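Local coordinates for De novo designed protein Foldit4 (Synthetic construct, PDB 6WI5), which has no known natural function, being a small alpha/beta protein designed from scratch, in which two helices pack on one side of an antiparallel sheet, at residues V5-V11 against V48-I54; E27-E31 against R64-I69. All blocks are in the same frame, centred on the assembly; numbering follows the deposited sequence.

Contact 1 (V5-V11 against V48-I54)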
ATOM      1  N   VAL A   5      -9.139  -0.381  -1.447  1.00 19.47           N
ATOM      2  CA  VAL A   5      -8.006  -1.126  -1.980  1.00 19.62           C
ATOM      3  C   VAL A   5      -7.175  -1.634  -0.814  1.00 23.89           C
ATOM      4  O   VAL A   5      -6.838  -0.868   0.096  1.00 25.05           O
ATOM      5  CB  VAL A   5      -7.148  -0.268  -2.927  1.00 27.69           C
ATOM      6  CG1 VAL A   5      -5.909  -1.041  -3.362  1.00 27.39           C
ATOM      7  CG2 VAL A   5      -7.961   0.145  -4.130  1.00 21.53           C
ATOM      8  N   GLU A   6      -6.852  -2.922  -0.840  1.00 19.28           N
ATOM      9  CA  GLU A   6      -6.012  -3.550   0.169  1.00 18.60           C
ATOM     10  C   GLU A   6      -4.759  -4.082  -0.507  1.00 24.25           C
ATOM     11  O   GLU A   6      -4.846  -4.876  -1.448  1.00 24.67           O
ATOM     12  CB  GLU A   6      -6.760  -4.677   0.882  1.00 23.96           C
ATOM     13  CG  GLU A   6      -8.136  -4.273   1.380  1.00 31.48           C
ATOM     14  CD  GLU A   6      -8.987  -5.466   1.764  1.00 64.75           C
ATOM     15  OE1 GLU A   6      -8.769  -6.026   2.858  1.00 75.54           O
ATOM     16  OE2 GLU A   6      -9.863  -5.851   0.962  1.00 40.74           O
ATOM     17  N   ILE A   7      -3.599  -3.636  -0.035  1.00 20.80           N
ATOM     18  CA  ILE A   7      -2.313  -4.001  -0.613  1.00 20.43           C
ATOM     19  C   ILE A   7      -1.535  -4.799   0.422  1.00 26.80           C
ATOM     20  O   ILE A   7      -1.340  -4.334   1.550  1.00 28.17           O
ATOM     21  CB  ILE A   7      -1.519  -2.761  -1.058  1.00 23.08           C
ATOM     22  CG1 ILE A   7      -2.368  -1.885  -1.980  1.00 28.20           C
ATOM     23  CG2 ILE A   7      -0.232  -3.175  -1.756  1.00 21.32           C
ATOM     24  CD1 ILE A   7      -1.682  -0.607  -2.401  1.00 31.12           C
ATOM     25  N   ARG A   8      -1.099  -5.996   0.042  1.00 21.88           N
ATOM     26  CA  ARG A   8      -0.310  -6.864   0.906  1.00 22.93           C
ATOM     27  C   ARG A   8       1.085  -6.995   0.313  1.00 22.35           C
ATOM     28  O   ARG A   8       1.232  -7.401  -0.844  1.00 26.47           O
ATOM     29  CB  ARG A   8      -0.961  -8.238   1.053  1.00 32.46           C
ATOM     30  CG  ARG A   8      -0.207  -9.181   1.978  1.00 33.38           C
ATOM     31  CD  ARG A   8      -0.789 -10.583   1.921  1.00 46.76           C
ATOM     32  NE  ARG A   8      -0.621 -11.186   0.602  1.00 57.49           N
ATOM     33  CZ  ARG A   8      -1.129 -12.361   0.247  1.00 65.00           C
ATOM     34  NH1 ARG A   8      -1.847 -13.064   1.114  1.00 56.43           N
ATOM     35  NH2 ARG A   8      -0.925 -12.834  -0.975  1.00 61.99           N
ATOM     36  N   ILE A   9       2.101  -6.655   1.101  1.00 22.29           N
ATOM     37  CA  ILE A   9       3.486  -6.646   0.649  1.00 20.62           C
ATOM     38  C   ILE A   9       4.275  -7.620   1.510  1.00 28.21           C
ATOM     39  O   ILE A   9       4.322  -7.473   2.738  1.00 27.26           O
ATOM     40  CB  ILE A   9       4.097  -5.239   0.722  1.00 23.86           C
ATOM     41  CG1 ILE A   9       3.172  -4.226   0.049  1.00 29.50           C
ATOM     42  CG2 ILE A   9       5.479  -5.225   0.080  1.00 23.68           C
ATOM     43  CD1 ILE A   9       3.131  -2.893   0.747  1.00 26.25           C
ATOM     44  N   ARG A  10       4.898  -8.606   0.870  1.00 26.24           N
ATOM     45  CA  ARG A  10       5.778  -9.545   1.558  1.00 38.16           C
ATOM     46  C   ARG A  10       7.192  -8.976   1.550  1.00 38.94           C
ATOM     47  O   ARG A  10       7.808  -8.837   0.488  1.00 39.24           O
ATOM     48  CB  ARG A  10       5.732 -10.921   0.899  1.00 39.68           C
ATOM     49  CG  ARG A  10       4.545 -11.769   1.323  1.00 66.72           C
ATOM     50  CD  ARG A  10       4.574 -13.139   0.665  1.00 82.09           C
ATOM     51  NE  ARG A  10       4.319 -14.211   1.624  1.00 91.22           N
ATOM     52  CZ  ARG A  10       5.273 -14.888   2.257  1.00 95.87           C
ATOM     53  NH1 ARG A  10       4.953 -15.847   3.114  1.00 84.22           N
ATOM     54  NH2 ARG A  10       6.549 -14.606   2.029  1.00 83.19           N
ATOM     55  N   VAL A  11       7.703  -8.644   2.732  1.00 34.44           N
ATOM     56  CA  VAL A  11       9.027  -8.051   2.885  1.00 54.03           C
ATOM     57  C   VAL A  11      10.001  -9.136   3.318  1.00 56.95           C
ATOM     58  O   VAL A  11       9.682  -9.968   4.177  1.00 55.64           O
ATOM     59  CB  VAL A  11       9.001  -6.889   3.896  1.00 48.95           C
ATOM     60  CG1 VAL A  11      10.327  -6.143   3.886  1.00 46.88           C
ATOM     61  CG2 VAL A  11       7.850  -5.944   3.588  1.00 39.52           C
ATOM     62  N   VAL A  48       7.805 -10.768   7.293  1.00 46.67           N
ATOM     63  CA  VAL A  48       6.958  -9.620   7.590  1.00 34.85           C
ATOM     64  C   VAL A  48       6.043  -9.359   6.401  1.00 41.06           C
ATOM     65  O   VAL A  48       6.499  -9.336   5.252  1.00 40.82           O
ATOM     66  CB  VAL A  48       7.790  -8.366   7.912  1.00 44.39           C
ATOM     67  CG1 VAL A  48       6.874  -7.200   8.222  1.00 37.25           C
ATOM     68  CG2 VAL A  48       8.733  -8.636   9.072  1.00 51.63           C
ATOM     69  N   GLU A  49       4.758  -9.162   6.683  1.00 29.94           N
ATOM     70  CA  GLU A  49       3.784  -8.712   5.698  1.00 33.40           C
ATOM     71  C   GLU A  49       3.297  -7.322   6.082  1.00 31.05           C
ATOM     72  O   GLU A  49       2.903  -7.093   7.230  1.00 33.94           O
ATOM     73  CB  GLU A  49       2.594  -9.669   5.606  1.00 39.31           C
ATOM     74  CG  GLU A  49       2.854 -10.943   4.824  1.00 58.06           C
ATOM     75  CD  GLU A  49       1.587 -11.745   4.604  1.00 60.05           C
ATOM     76  OE1 GLU A  49       0.546 -11.387   5.196  1.00 53.04           O
ATOM     77  OE2 GLU A  49       1.628 -12.731   3.837  1.00 76.05           O
ATOM     78  N   VAL A  50       3.329  -6.398   5.124  1.00 24.43           N
ATOM     79  CA  VAL A  50       2.805  -5.050   5.312  1.00 21.85           C
ATOM     80  C   VAL A  50       1.460  -4.959   4.608  1.00 26.45           C
ATOM     81  O   VAL A  50       1.365  -5.213   3.400  1.00 25.65           O
ATOM     82  CB  VAL A  50       3.778  -3.988   4.776  1.00 28.92           C
ATOM     83  CG1 VAL A  50       3.187  -2.597   4.948  1.00 27.49           C
ATOM     84  CG2 VAL A  50       5.122  -4.094   5.483  1.00 28.70           C
ATOM     85  N   HIS A  51       0.421  -4.607   5.359  1.00 21.95           N
ATOM     86  CA  HIS A  51      -0.934  -4.493   4.834  1.00 22.51           C
ATOM     87  C   HIS A  51      -1.331  -3.024   4.816  1.00 30.21           C
ATOM     88  O   HIS A  51      -1.293  -2.355   5.855  1.00 28.90           O
ATOM     89  CB  HIS A  51      -1.920  -5.306   5.672  1.00 21.20           C
ATOM     90  CG  HIS A  51      -1.707  -6.786   5.588  1.00 36.22           C
ATOM     91  ND1 HIS A  51      -2.602  -7.632   4.970  1.00 40.16           N
ATOM     92  CD2 HIS A  51      -0.696  -7.567   6.036  1.00 38.22           C
ATOM     93  CE1 HIS A  51      -2.153  -8.874   5.046  1.00 46.18           C
ATOM     94  NE2 HIS A  51      -1.000  -8.861   5.686  1.00 38.95           N
ATOM     95  N   VAL A  52      -1.709  -2.529   3.641  1.00 25.17           N
ATOM     96  CA  VAL A  52      -2.134  -1.146   3.455  1.00 20.98           C
ATOM     97  C   VAL A  52      -3.568  -1.163   2.949  1.00 27.44           C
ATOM     98  O   VAL A  52      -3.855  -1.772   1.910  1.00 26.66           O
ATOM     99  CB  VAL A  52      -1.224  -0.392   2.474  1.00 25.61           C
ATOM    100  CG1 VAL A  52      -1.625   1.073   2.398  1.00 29.07           C
ATOM    101  CG2 VAL A  52       0.237  -0.535   2.878  1.00 28.51           C
ATOM    102  N   ARG A  53      -4.462  -0.499   3.673  1.00 21.82           N
ATOM    103  CA  ARG A  53      -5.850  -0.347   3.257  1.00 19.47           C
ATOM    104  C   ARG A  53      -6.133   1.122   2.980  1.00 21.49           C
ATOM    105  O   ARG A  53      -5.849   1.984   3.819  1.00 22.40           O
ATOM    106  CB  ARG A  53      -6.813  -0.887   4.315  1.00 26.22           C
ATOM    107  CG  ARG A  53      -8.262  -0.894   3.860  1.00 35.28           C
ATOM    108  CD  ARG A  53      -9.170  -1.571   4.871  1.00 43.10           C
ATOM    109  NE  ARG A  53      -9.132  -0.910   6.170  1.00 65.81           N
ATOM    110  CZ  ARG A  53      -9.845   0.167   6.481  1.00 77.14           C
ATOM    111  NH1 ARG A  53     -10.651   0.712   5.580  1.00 66.87           N
ATOM    112  NH2 ARG A  53      -9.751   0.702   7.691  1.00 84.64           N
ATOM    113  N   ILE A  54      -6.687   1.401   1.804  1.00 21.55           N
ATOM    114  CA  ILE A  54      -6.951   2.760   1.346  1.00 25.48           C
ATOM    115  C   ILE A  54      -8.411   2.854   0.931  1.00 28.51           C
ATOM    116  O   ILE A  54      -8.902   2.001   0.184  1.00 23.46           O
ATOM    117  CB  ILE A  54      -6.029   3.154   0.175  1.00 25.33           C
ATOM    118  CG1 ILE A  54      -4.565   3.127   0.613  1.00 24.54           C
ATOM    119  CG2 ILE A  54      -6.394   4.526  -0.355  1.00 25.61           C
ATOM    120  CD1 ILE A  54      -3.590   3.398  -0.510  1.00 43.49           C
TER
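Val5-Val11 and Val48-Ile54 run antiparallel, their axes 4.6 Å apart at closest and 160° between their directions, with Val5-Ile54, Ile7-Val52, Ile9-Val50 and Val11-Val48 as the hydrogen-bonded pairs. Ile7 N reaches Val52 O at 2.7 Å. The same residues send their side chains to one face, where beta-branched valine and isoleucine suit both strand backbone and apolar core. Val11 CG2 meets Val50 CG2 at 3.8 Å, and Ile9 CD1 lies 4.2 Å from Val50 CG1. The two strands form the middle of a four-stranded antiparallel sheet of order 2-3-1-4, in a two-layer alpha/beta fold of ferredoxin-like topology whose helices cover this apolar face. Polar residues occupy the other face. Arg8, with CG anti to its own nitrogen (chi1 -178°), lays its aliphatic stem beside His51 and sets CG over one ring face, a CH-pi contact 4.0 Å from the ring centroid. His51 NE2 donates to Glu49 OE1 at 3.0 Å, on its anti side but well out of the carboxylate plane. Glu49 also bridges to Arg44; its OE2 and NE of poorly ordered Arg10 make a loose, long salt bridge (3.8 Å). Glu6 bridges to Arg85 of adjoining strand 81-87.

Contact 2 (E27-E31 against R64-I69); sequences EVKRE and RLVERI
The guanidinium of Arg64 takes Glu31 at its edge, with OE1 lying in the guanidinium plane, whereas that of Arg68 has Glu31 CB in plane at its edge and Glu31 OE2 near the plane. Arg64 grips the carboxylate side-on with two nitrogens, one to each oxygen. NH2 reaches Glu31 OE1 at 2.6 Å in a nearly straight bond (173°) that arrives from above the carboxylate plane; NE meets Glu31 OE2 on its syn side at 2.9 Å. The anti side of OE2 takes a longer bond from Arg68 NH1, 3.2 Å away, and both donors to OE2 approach somewhat out of the carboxylate plane. One oxygen is thus shared by two arginines, and three N-H groups restrain the carboxylate's rotation. Glu31 presents its head this way because its chain bends at chi2.

Arg68 also bends, at chi3, and brings NE to Glu27 OE1, a second salt bridge for Arg68 with the flat groups 63° apart; the modelled 2.4 Å is doubtfully short. Arg30 NH2 bridges to Glu27 OE2 at 3.2 Å along its own helix, and the five charged residues make one network. The arginines probably favour an ionised Glu31, whereas the nearby Glu72 carboxylate would oppose this at Glu27. Long, flexible arginines and glutamates suit this partly exposed seam, since they can span helix axes 10.1 Å apart.

Beneath the charges the contact becomes apolar: Val28 CG2 lies 4.0 Å from Leu65 CD2 and 4.2 Å from Ile69 CD1, branched apolar side chains that pack on the sheet. Segments 27-31 and 64-69 run roughly antiparallel, their axes 148° apart. Val35, in the loop leading into strand 36-44, touches both Val28 and Leu65, while Leu65 and Ile69 rest on Ile54 of strand 47-56, and Ile69 also reaches Ile7 of strand 3-11.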
ATOM      1  N   GLU A  27       3.493   8.853  -0.320  1.00 26.90           N
ATOM      2  CA  GLU A  27       2.753   8.905  -1.575  1.00 34.06           C
ATOM      3  C   GLU A  27       1.272   9.171  -1.335  1.00 40.12           C
ATOM      4  O   GLU A  27       0.624   9.860  -2.129  1.00 32.87           O
ATOM      5  CB  GLU A  27       2.949   7.608  -2.359  1.00 39.19           C
ATOM      6  CG  GLU A  27       4.373   7.393  -2.842  1.00 43.33           C
ATOM      7  CD  GLU A  27       4.850   8.494  -3.772  1.00 53.97           C
ATOM      8  OE1 GLU A  27       4.014   9.077  -4.492  1.00 56.00           O
ATOM      9  OE2 GLU A  27       6.066   8.777  -3.780  1.00 49.00           O
ATOM     10  N   VAL A  28       0.719   8.630  -0.247  1.00 32.29           N
ATOM     11  CA  VAL A  28      -0.668   8.926   0.097  1.00 30.53           C
ATOM     12  C   VAL A  28      -0.822  10.398   0.456  1.00 31.69           C
ATOM     13  O   VAL A  28      -1.812  11.042   0.088  1.00 34.55           O
ATOM     14  CB  VAL A  28      -1.139   8.008   1.241  1.00 32.45           C
ATOM     15  CG1 VAL A  28      -2.548   8.379   1.677  1.00 31.51           C
ATOM     16  CG2 VAL A  28      -1.078   6.551   0.811  1.00 26.20           C
ATOM     17  N   LYS A  29       0.157  10.954   1.173  1.00 28.34           N
ATOM     18  CA  LYS A  29       0.117  12.367   1.533  1.00 38.83           C
ATOM     19  C   LYS A  29       0.217  13.257   0.300  1.00 37.05           C
ATOM     20  O   LYS A  29      -0.446  14.300   0.225  1.00 42.32           O
ATOM     21  CB  LYS A  29       1.248  12.679   2.515  1.00 45.26           C
ATOM     22  CG  LYS A  29       1.329  14.128   2.956  1.00 71.07           C
ATOM     23  CD  LYS A  29       2.663  14.406   3.633  1.00 79.05           C
ATOM     24  CE  LYS A  29       2.730  15.820   4.183  1.00 72.82           C
ATOM     25  NZ  LYS A  29       1.854  15.995   5.373  1.00 69.07           N
ATOM     26  N   ARG A  30       1.040  12.865  -0.676  1.00 39.92           N
ATOM     27  CA  ARG A  30       1.190  13.666  -1.886  1.00 43.24           C
ATOM     28  C   ARG A  30      -0.079  13.665  -2.726  1.00 54.39           C
ATOM     29  O   ARG A  30      -0.364  14.651  -3.415  1.00 52.19           O
ATOM     30  CB  ARG A  30       2.371  13.154  -2.713  1.00 35.79           C
ATOM     31  CG  ARG A  30       3.730  13.425  -2.089  1.00 42.01           C
ATOM     32  CD  ARG A  30       4.843  12.740  -2.866  1.00 38.57           C
ATOM     33  NE  ARG A  30       6.163  13.102  -2.357  1.00 47.51           N
ATOM     34  CZ  ARG A  30       7.304  12.587  -2.805  1.00 63.45           C
ATOM     35  NH1 ARG A  30       8.459  12.977  -2.283  1.00 57.43           N
ATOM     36  NH2 ARG A  30       7.291  11.683  -3.773  1.00 59.47           N
ATOM     37  N   GLU A  31      -0.852  12.579  -2.681  1.00 43.83           N
ATOM     38  CA  GLU A  31      -2.076  12.504  -3.472  1.00 56.89           C
ATOM     39  C   GLU A  31      -3.120  13.490  -2.959  1.00 58.81           C
ATOM     40  O   GLU A  31      -3.505  14.430  -3.664  1.00 72.47           O
ATOM     41  CB  GLU A  31      -2.619  11.073  -3.457  1.00 43.93           C
ATOM     42  CG  GLU A  31      -3.875  10.872  -4.286  1.00 49.32           C
ATOM     43  CD  GLU A  31      -3.714  11.341  -5.719  1.00 49.36           C
ATOM     44  OE1 GLU A  31      -4.454  12.259  -6.130  1.00 51.02           O
ATOM     45  OE2 GLU A  31      -2.843  10.797  -6.431  1.00 40.39           O
ATOM     46  N   ARG A  64      -4.646   5.869  -9.600  1.00 30.85           N
ATOM     47  CA  ARG A  64      -3.395   6.609  -9.722  1.00 35.67           C
ATOM     48  C   ARG A  64      -2.510   6.398  -8.500  1.00 35.82           C
ATOM     49  O   ARG A  64      -1.294   6.211  -8.628  1.00 34.08           O
ATOM     50  CB  ARG A  64      -3.683   8.098  -9.926  1.00 38.74           C
ATOM     51  CG  ARG A  64      -2.439   8.972  -9.943  1.00 42.36           C
ATOM     52  CD  ARG A  64      -2.769  10.430 -10.240  1.00 43.31           C
ATOM     53  NE  ARG A  64      -3.626  11.034  -9.222  1.00 44.32           N
ATOM     54  CZ  ARG A  64      -4.924  11.270  -9.381  1.00 45.56           C
ATOM     55  NH1 ARG A  64      -5.525  10.957 -10.521  1.00 45.37           N
ATOM     56  NH2 ARG A  64      -5.622  11.825  -8.399  1.00 48.19           N
ATOM     57  N   LEU A  65      -3.106   6.414  -7.305  1.00 25.80           N
ATOM     58  CA  LEU A  65      -2.327   6.244  -6.084  1.00 29.29           C
ATOM     59  C   LEU A  65      -1.773   4.830  -5.967  1.00 29.33           C
ATOM     60  O   LEU A  65      -0.642   4.637  -5.504  1.00 31.06           O
ATOM     61  CB  LEU A  65      -3.188   6.590  -4.869  1.00 26.17           C
ATOM     62  CG  LEU A  65      -2.537   6.439  -3.495  1.00 37.21           C
ATOM     63  CD1 LEU A  65      -1.260   7.258  -3.417  1.00 30.70           C
ATOM     64  CD2 LEU A  65      -3.508   6.852  -2.400  1.00 27.07           C
ATOM     65  N   VAL A  66      -2.549   3.828  -6.387  1.00 28.56           N
ATOM     66  CA  VAL A  66      -2.095   2.442  -6.294  1.00 26.23           C
ATOM     67  C   VAL A  66      -0.888   2.212  -7.197  1.00 29.17           C
ATOM     68  O   VAL A  66       0.110   1.606  -6.787  1.00 25.52           O
ATOM     69  CB  VAL A  66      -3.248   1.478  -6.631  1.00 33.79           C
ATOM     70  CG1 VAL A  66      -2.714   0.080  -6.893  1.00 32.55           C
ATOM     71  CG2 VAL A  66      -4.262   1.455  -5.498  1.00 36.20           C
ATOM     72  N   GLU A  67      -0.958   2.700  -8.438  1.00 30.46           N
ATOM     73  CA  GLU A  67       0.155   2.510  -9.366  1.00 36.48           C
ATOM     74  C   GLU A  67       1.412   3.214  -8.876  1.00 24.99           C
ATOM     75  O   GLU A  67       2.526   2.708  -9.056  1.00 30.17           O
ATOM     76  CB  GLU A  67      -0.228   3.009 -10.759  1.00 37.50           C
ATOM     77  CG  GLU A  67      -1.354   2.224 -11.398  1.00 44.06           C
ATOM     78  CD  GLU A  67      -1.063   0.738 -11.456  1.00 57.96           C
ATOM     79  OE1 GLU A  67       0.096   0.366 -11.739  1.00 63.76           O
ATOM     80  OE2 GLU A  67      -1.993  -0.059 -11.210  1.00 62.61           O
ATOM     81  N   ARG A  68       1.256   4.384  -8.257  1.00 25.36           N
ATOM     82  CA  ARG A  68       2.418   5.096  -7.738  1.00 33.81           C
ATOM     83  C   ARG A  68       3.013   4.368  -6.539  1.00 34.56           C
ATOM     84  O   ARG A  68       4.239   4.313  -6.384  1.00 31.15           O
ATOM     85  CB  ARG A  68       2.031   6.530  -7.374  1.00 34.76           C
ATOM     86  CG  ARG A  68       3.165   7.528  -7.524  1.00 55.86           C
ATOM     87  CD  ARG A  68       2.667   8.964  -7.467  1.00 53.24           C
ATOM     88  NE  ARG A  68       2.225   9.350  -6.129  1.00 74.25           N
ATOM     89  CZ  ARG A  68       0.955   9.527  -5.779  1.00 59.52           C
ATOM     90  NH1 ARG A  68      -0.013   9.358  -6.670  1.00 57.88           N
ATOM     91  NH2 ARG A  68       0.653   9.877  -4.537  1.00 48.33           N
ATOM     92  N   ILE A  69       2.159   3.793  -5.689  1.00 26.58           N
ATOM     93  CA  ILE A  69       2.640   3.001  -4.560  1.00 22.80           C
ATOM     94  C   ILE A  69       3.393   1.773  -5.053  1.00 24.79           C
ATOM     95  O   ILE A  69       4.465   1.433  -4.538  1.00 28.83           O
ATOM     96  CB  ILE A  69       1.463   2.619  -3.641  1.00 28.04           C
ATOM     97  CG1 ILE A  69       0.962   3.845  -2.876  1.00 26.98           C
ATOM     98  CG2 ILE A  69       1.865   1.505  -2.683  1.00 27.70           C
ATOM     99  CD1 ILE A  69      -0.283   3.585  -2.057  1.00 28.13           C
TER

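How the contacts relate
Contact 1 joins the two central strands of the sheet, and contact 2 joins the two helices packed on it; their centres lie 14 Å apart. They meet directly through the apolar core. Ile54 CD1 comes within 3.7 Å of Ile69 CD1, and Val5 CG1 is equally close to Val66 CG2. Further packing brings Ile54 CD1 to 3.9 Å from Leu65 CD2. Helix 17-31 follows strand 3-11, and helix 59-76 follows strand 47-56, so the segments of the two contacts alternate along the chain and each contact pairs one half of the chain with the other. Apolar residues fill the layer between, while both sets of charged residues lie on the sides turned from it.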